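Nicotinamide-nucleotide adenylyltransferase NadR family / Ribosylnicotinamide kinase (Lactococcus lactis subsp. cremoris, PDB 6GYE) binds nicotinamide riboside and probably phosphorylates it, then adenylylates the resulting mononucleotide on the way to NAD+. Local coordinates at residues 259-262 and 263-266. Sequence-based numbering, arbitrary orientation.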
ATOM      1  N   ASP A 259      -5.405  -0.438 -16.505  1.00 46.57           N
ATOM      2  CA  ASP A 259      -5.921   0.003 -17.803  1.00 43.66           C
ATOM      3  C   ASP A 259      -6.775   1.249 -17.572  1.00 47.45           C
ATOM      4  O   ASP A 259      -7.987   1.168 -17.313  1.00 44.03           O
ATOM      5  CB  ASP A 259      -6.719  -1.112 -18.474  1.00 48.21           C
ATOM      6  CG  ASP A 259      -6.937  -0.858 -19.968  1.00 54.41           C
ATOM      7  OD1 ASP A 259      -6.656   0.275 -20.416  1.00 55.81           O
ATOM      8  OD2 ASP A 259      -7.354  -1.790 -20.697  1.00 53.10           O
ATOM      9  N   THR A 260      -6.124   2.416 -17.662  1.00 40.76           N
ATOM     10  CA  THR A 260      -6.705   3.752 -17.471  1.00 47.48           C
ATOM     11  C   THR A 260      -7.094   4.026 -16.018  1.00 45.67           C
ATOM     12  O   THR A 260      -7.045   3.138 -15.161  1.00 46.69           O
ATOM     13  CB  THR A 260      -7.923   4.013 -18.393  1.00 49.79           C
ATOM     14  OG1 THR A 260      -9.093   3.372 -17.886  1.00 54.54           O
ATOM     15  CG2 THR A 260      -7.674   3.540 -19.803  1.00 45.49           C
ATOM     16  N   ASP A 261      -7.470   5.267 -15.738  1.00 46.16           N
ATOM     17  CA  ASP A 261      -7.679   5.741 -14.374  1.00 47.92           C
ATOM     18  C   ASP A 261      -8.618   6.953 -14.428  1.00 48.87           C
ATOM     19  O   ASP A 261      -9.209   7.239 -15.475  1.00 51.83           O
ATOM     20  CB  ASP A 261      -6.338   6.113 -13.742  1.00 48.56           C
ATOM     21  CG  ASP A 261      -5.830   7.436 -14.259  1.00 55.85           C
ATOM     22  OD1 ASP A 261      -6.041   7.738 -15.460  1.00 57.11           O
ATOM     23  OD2 ASP A 261      -5.273   8.198 -13.453  1.00 62.26           O
ATOM     24  N   ALA A 262      -8.694   7.713 -13.325  1.00 54.49           N
ATOM     25  CA  ALA A 262      -9.627   8.841 -13.290  1.00 54.83           C
ATOM     26  C   ALA A 262      -9.169   9.996 -14.178  1.00 58.17           C
ATOM     27  O   ALA A 262     -10.012  10.719 -14.730  1.00 54.06           O
ATOM     28  CB  ALA A 262      -9.841   9.317 -11.849  1.00 54.30           C
ATOM     29  N   ILE A 263      -7.856  10.177 -14.353  1.00 48.13           N
ATOM     30  CA  ILE A 263      -7.380  11.226 -15.256  1.00 57.96           C
ATOM     31  C   ILE A 263      -7.891  10.980 -16.672  1.00 54.75           C
ATOM     32  O   ILE A 263      -8.353  11.900 -17.355  1.00 55.87           O
ATOM     33  CB  ILE A 263      -5.842  11.324 -15.215  1.00 55.16           C
ATOM     34  CG1 ILE A 263      -5.399  11.846 -13.855  1.00 57.27           C
ATOM     35  CG2 ILE A 263      -5.328  12.233 -16.332  1.00 55.87           C
ATOM     36  CD1 ILE A 263      -3.964  12.139 -13.764  1.00 61.09           C
ATOM     37  N   VAL A 264      -7.797   9.735 -17.140  1.00 51.68           N
ATOM     38  CA  VAL A 264      -8.328   9.396 -18.457  1.00 53.28           C
ATOM     39  C   VAL A 264      -9.812   9.740 -18.536  1.00 54.60           C
ATOM     40  O   VAL A 264     -10.265  10.389 -19.487  1.00 63.58           O
ATOM     41  CB  VAL A 264      -8.066   7.913 -18.777  1.00 55.97           C
ATOM     42  CG1 VAL A 264      -8.871   7.469 -20.001  1.00 44.83           C
ATOM     43  CG2 VAL A 264      -6.583   7.696 -19.001  1.00 53.88           C
ATOM     44  N   THR A 265     -10.592   9.328 -17.531  1.00 51.59           N
ATOM     45  CA  THR A 265     -12.012   9.681 -17.534  1.00 48.37           C
ATOM     46  C   THR A 265     -12.202  11.188 -17.479  1.00 53.98           C
ATOM     47  O   THR A 265     -13.138  11.715 -18.087  1.00 56.33           O
ATOM     48  CB  THR A 265     -12.734   9.034 -16.356  1.00 52.59           C
ATOM     49  OG1 THR A 265     -12.526   7.625 -16.398  1.00 54.40           O
ATOM     50  CG2 THR A 265     -14.278   9.316 -16.407  1.00 48.75           C
ATOM     51  N   ARG A 266     -11.307  11.896 -16.777  1.00 55.87           N
ATOM     52  CA  ARG A 266     -11.418  13.346 -16.684  1.00 57.95           C
ATOM     53  C   ARG A 266     -11.138  14.017 -18.019  1.00 58.03           C
ATOM     54  O   ARG A 266     -11.664  15.102 -18.291  1.00 59.33           O
ATOM     55  CB  ARG A 266     -10.475  13.879 -15.600  1.00 53.63           C
ATOM     56  CG  ARG A 266     -10.736  15.333 -15.211  1.00 57.33           C
ATOM     57  CD  ARG A 266      -9.812  15.796 -14.072  1.00 62.46           C
ATOM     58  NE  ARG A 266     -10.043  17.195 -13.692  1.00 69.22           N
ATOM     59  CZ  ARG A 266      -9.324  18.221 -14.133  1.00 76.74           C
ATOM     60  NH1 ARG A 266      -8.320  18.012 -14.967  1.00 81.06           N
ATOM     61  NH2 ARG A 266      -9.597  19.456 -13.733  1.00 82.94           N
TER
HETATM   62  O   HOH W   1     -12.229   6.259 -14.355  1.00 51.99           O
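Asp-261 O accepts from Thr-265 N at 3.2 Å, and Ala-262 O accepts from Arg-266 N at 2.7 Å, two successive i to i+4 bonds that mark the first turn of helix 262-272. Asp-261 is the N-cap of this helix, which follows strand 255-259 in a fold of the P-loop NTPase type. The Asp-261 chi1 of 76° sets CG between its backbone N and carbonyl carbon, which brings the carboxylate to the first-turn amides. OD1 takes the Val-264 amide at 3.1 Å along a nearly straight N-H (168°), although the donor stands above the carboxylate plane, 37° out of it. OD2 receives a weak bond from Ile-263 N at 3.4 Å and also lies against CB and CG1 of the isoleucine. Because two amides of the first turn point at this one group, an alanine in its place would probably leave the Val-264 amide without its side-chain acceptor and lose the weaker Ile-263 bond as well. Glu-292, a residue of the nicotinamide riboside pocket, accepts from Ala-262 N through OE2, while its OE1 lies close to Asp-261 OD2, a like-charge approach; the Asp-261 side chain itself lies about 6 Å from the bound ligand. Thr-260 CB packs on Val-264 CB at 3.9 Å, the two side chains crossing at about a right angle, while Asp-259 OD1 forms a salt bridge with Lys-193 and OD2 a hydrogen bond with Thr-194 OG1, both in the probable Walker A loop. A water sits 2.5 Å from Thr-265 OG1 and donates a weak bond to Asp-261 O.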